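Local coordinates for FAD-binding PCMH-type domain-containing protein (Gibberella zeae, PDB 6YJO) that probably oxidises oligosaccharides as an oxygen-dependent flavoenzyme, using an FAD that is covalently bound to the protein, at residues S362-N370 with V437-V445. Sequence-based numbering, arbitrary orientation.
Sequences SFARTLFDN and VLKRFRDSV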
loop_
_atom_site.group_PDB
_atom_site.type_symbol
_atom_site.label_atom_id
_atom_site.label_comp_id
_atom_site.label_asym_id
_atom_site.label_seq_id
_atom_site.Cartn_x
_atom_site.Cartn_y
_atom_site.Cartn_z
ATOM N N SER A 362 17.816 11.327 -17.943
ATOM C CA SER A 362 16.590 11.298 -18.738
ATOM C C SER A 362 15.380 11.684 -17.897
ATOM O O SER A 362 14.487 12.391 -18.377
ATOM C CB SER A 362 16.396 9.910 -19.352
ATOM O OG SER A 362 15.154 9.826 -20.034
ATOM N N PHE A 363 15.332 11.227 -16.643
ATOM C CA PHE A 363 14.228 11.595 -15.763
ATOM C C PHE A 363 14.221 13.095 -15.494
ATOM O O PHE A 363 13.173 13.742 -15.564
ATOM C CB PHE A 363 14.325 10.814 -14.451
ATOM C CG PHE A 363 13.411 11.322 -13.366
ATOM C CD1 PHE A 363 12.038 11.325 -13.543
ATOM C CD2 PHE A 363 13.927 11.791 -12.168
ATOM C CE1 PHE A 363 11.196 11.791 -12.549
ATOM C CE2 PHE A 363 13.091 12.259 -11.169
ATOM C CZ PHE A 363 11.722 12.258 -11.361
ATOM N N ALA A 364 15.395 13.670 -15.221
ATOM C CA ALA A 364 15.475 15.078 -14.843
ATOM C C ALA A 364 15.275 15.996 -16.041
ATOM O O ALA A 364 14.821 17.131 -15.876
ATOM C CB ALA A 364 16.821 15.360 -14.170
ATOM N N ARG A 365 15.618 15.532 -17.248
ATOM C CA ARG A 365 15.344 16.307 -18.457
ATOM C C ARG A 365 13.848 16.359 -18.733
ATOM O O ARG A 365 13.309 17.411 -19.092
ATOM C CB ARG A 365 16.089 15.696 -19.650
ATOM C CG ARG A 365 15.979 16.470 -20.963
ATOM C CD ARG A 365 17.012 15.955 -21.965
ATOM N NE ARG A 365 17.147 16.798 -23.150
ATOM C CZ ARG A 365 18.155 16.716 -24.016
ATOM N NH1 ARG A 365 19.129 15.831 -23.835
ATOM N NH2 ARG A 365 18.193 17.523 -25.068
ATOM N N THR A 366 13.166 15.226 -18.563
ATOM C CA THR A 366 11.736 15.145 -18.827
ATOM C C THR A 366 10.927 15.880 -17.762
ATOM O O THR A 366 9.882 16.460 -18.071
ATOM C CB THR A 366 11.333 13.670 -18.903
ATOM O OG1 THR A 366 12.414 12.916 -19.471
ATOM C CG2 THR A 366 10.097 13.483 -19.766
ATOM N N LEU A 367 11.405 15.888 -16.516
ATOM C CA LEU A 367 10.688 16.538 -15.424
ATOM C C LEU A 367 10.868 18.050 -15.467
ATOM O O LEU A 367 9.889 18.800 -15.412
ATOM C CB LEU A 367 11.174 15.986 -14.086
ATOM C CG LEU A 367 10.293 16.272 -12.873
ATOM C CD1 LEU A 367 9.024 15.429 -12.929
ATOM C CD2 LEU A 367 11.067 16.025 -11.585
ATOM N N PHE A 368 12.115 18.516 -15.563
ATOM C CA PHE A 368 12.352 19.954 -15.630
ATOM C C PHE A 368 11.874 20.528 -16.954
ATOM O O PHE A 368 11.549 21.718 -17.032
ATOM C CB PHE A 368 13.834 20.256 -15.395
ATOM C CG PHE A 368 14.197 20.345 -13.940
ATOM C CD1 PHE A 368 14.155 21.560 -13.278
ATOM C CD2 PHE A 368 14.552 19.210 -13.230
ATOM C CE1 PHE A 368 14.474 21.645 -11.937
ATOM C CE2 PHE A 368 14.871 19.289 -11.888
ATOM C CZ PHE A 368 14.832 20.509 -11.241
ATOM N N ASP A 369 11.814 19.700 -17.998
ATOM C CA ASP A 369 11.098 20.087 -19.208
ATOM C C ASP A 369 9.668 20.493 -18.872
ATOM O O ASP A 369 9.188 21.551 -19.292
ATOM C CB ASP A 369 11.109 18.929 -20.206
ATOM C CG ASP A 369 11.095 19.399 -21.641
ATOM O OD1 ASP A 369 12.182 19.716 -22.173
ATOM O OD2 ASP A 369 9.999 19.444 -22.241
ATOM N N ASN A 370 8.982 19.656 -18.094
ATOM C CA ASN A 370 7.627 19.965 -17.652
ATOM C C ASN A 370 7.617 21.130 -16.667
ATOM O O ASN A 370 6.780 22.035 -16.771
ATOM C CB ASN A 370 6.999 18.721 -17.023
ATOM C CG ASN A 370 5.562 18.938 -16.603
ATOM O OD1 ASN A 370 5.290 19.503 -15.544
ATOM N ND2 ASN A 370 4.630 18.480 -17.429
ATOM N N VAL A 437 1.087 12.525 -18.574
ATOM C CA VAL A 437 2.222 13.171 -17.923
ATOM C C VAL A 437 2.894 12.221 -16.939
ATOM O O VAL A 437 4.126 12.152 -16.871
ATOM C CB VAL A 437 1.767 14.480 -17.251
ATOM C CG1 VAL A 437 0.819 14.197 -16.081
ATOM C CG2 VAL A 437 2.970 15.298 -16.811
ATOM N N LEU A 438 2.106 11.467 -16.167
ATOM C CA LEU A 438 2.704 10.517 -15.233
ATOM C C LEU A 438 3.399 9.376 -15.969
ATOM O O LEU A 438 4.466 8.916 -15.545
ATOM C CB LEU A 438 1.648 9.968 -14.270
ATOM C CG LEU A 438 1.098 10.904 -13.184
ATOM C CD1 LEU A 438 0.452 10.094 -12.068
ATOM C CD2 LEU A 438 2.172 11.827 -12.619
ATOM N N LYS A 439 2.813 8.902 -17.071
ATOM C CA LYS A 439 3.461 7.851 -17.850
ATOM C C LYS A 439 4.742 8.360 -18.500
ATOM O O LYS A 439 5.745 7.640 -18.557
ATOM C CB LYS A 439 2.498 7.313 -18.911
ATOM C CG LYS A 439 3.044 6.133 -19.719
ATOM C CD LYS A 439 1.956 5.510 -20.591
ATOM C CE LYS A 439 2.503 4.422 -21.508
ATOM N NZ LYS A 439 2.646 4.888 -22.918
ATOM N N ARG A 440 4.725 9.597 -19.003
ATOM C CA ARG A 440 5.936 10.182 -19.570
ATOM C C ARG A 440 7.044 10.264 -18.526
ATOM O O ARG A 440 8.218 10.030 -18.838
ATOM C CB ARG A 440 5.621 11.563 -20.150
ATOM C CG ARG A 440 6.840 12.408 -20.476
ATOM C CD ARG A 440 6.475 13.620 -21.327
ATOM N NE ARG A 440 5.256 14.280 -20.857
ATOM C CZ ARG A 440 4.178 14.527 -21.601
ATOM N NH1 ARG A 440 4.137 14.193 -22.885
ATOM N NH2 ARG A 440 3.132 15.129 -21.053
ATOM N N PHE A 441 6.695 10.592 -17.281
ATOM C CA PHE A 441 7.689 10.578 -16.212
ATOM C C PHE A 441 8.182 9.160 -15.949
ATOM O O PHE A 441 9.393 8.909 -15.906
ATOM C CB PHE A 441 7.103 11.175 -14.929
ATOM C CG PHE A 441 6.802 12.648 -15.009
ATOM C CD1 PHE A 441 7.377 13.450 -15.984
ATOM C CD2 PHE A 441 5.944 13.233 -14.091
ATOM C CE1 PHE A 441 7.097 14.802 -16.042
ATOM C CE2 PHE A 441 5.662 14.580 -14.147
ATOM C CZ PHE A 441 6.238 15.367 -15.124
ATOM N N ARG A 442 7.252 8.222 -15.762
ATOM C CA ARG A 442 7.631 6.847 -15.447
ATOM C C ARG A 442 8.502 6.243 -16.545
ATOM O O ARG A 442 9.515 5.595 -16.255
ATOM C CB ARG A 442 6.369 6.009 -15.213
ATOM C CG ARG A 442 6.545 4.508 -15.394
ATOM C CD ARG A 442 5.364 3.728 -14.814
ATOM N NE ARG A 442 4.718 2.873 -15.810
ATOM C CZ ARG A 442 3.610 3.187 -16.481
ATOM N NH1 ARG A 442 2.992 4.346 -16.275
ATOM N NH2 ARG A 442 3.112 2.332 -17.364
ATOM N N ASP A 443 8.136 6.453 -17.810
ATOM C CA ASP A 443 8.910 5.866 -18.901
ATOM C C ASP A 443 10.309 6.465 -18.983
ATOM O O ASP A 443 11.273 5.755 -19.288
ATOM C CB ASP A 443 8.177 6.057 -20.227
ATOM C CG ASP A 443 6.869 5.301 -20.279
ATOM O OD1 ASP A 443 6.732 4.302 -19.542
ATOM O OD2 ASP A 443 5.977 5.703 -21.054
ATOM N N SER A 444 10.438 7.770 -18.730
ATOM C CA SER A 444 11.749 8.414 -18.763
ATOM C C SER A 444 12.750 7.699 -17.865
ATOM O O SER A 444 13.961 7.776 -18.098
ATOM C CB SER A 444 11.620 9.878 -18.339
ATOM O OG SER A 444 11.408 9.985 -16.942
ATOM N N VAL A 445 12.265 7.004 -16.835
ATOM C CA VAL A 445 13.138 6.274 -15.924
ATOM C C VAL A 445 13.520 4.917 -16.505
ATOM O O VAL A 445 14.683 4.507 -16.435
ATOM C CB VAL A 445 12.450 6.122 -14.553
ATOM C CG1 VAL A 445 13.182 5.097 -13.704
ATOM C CG2 VAL A 445 12.364 7.464 -13.841
#
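F441 meets L367 between two nearly antiparallel helices, 362-370 and 437-445, which pack on the seven-stranded antiparallel sheet of this FAD-linked oxidoreductase. The axes of these two segments come within 8.3 Å, their N-to-C directions 159° apart. L367 CD1 sits over the centre of the F441 ring, a CH-pi contact 3.6 Å from the centroid. V437 O lies over the opposite face, displaced from its centre. N370 CB lies at the ring edge, and the N370 amide plane stands 83° from the ring plane. Toward the other end the helices come closer, with the CA atoms of F363 and S444 5.0 Å apart. There T366 OG1 rests on S444 CB at 3.3 Å. T366 CG2 touches R440 CG at 3.5 Å, with chi1 turned off a staggered value (-34°). F363 CD1 lies against V445 CG2 (3.9 Å), the two side chains side by side. S362 OG donates to S444 O at 3.1 Å, meeting a carbonyl lone pair within the C=O plane. S444 OG, at the F363 ring edge, donates a short hydrogen bond to F441 O, 2.5 Å.

Further out, W419 packs edge-to-face with F363. W380 of strand 380-386 meets F441 edge-to-face, and its NE1 donates to N370 OD1.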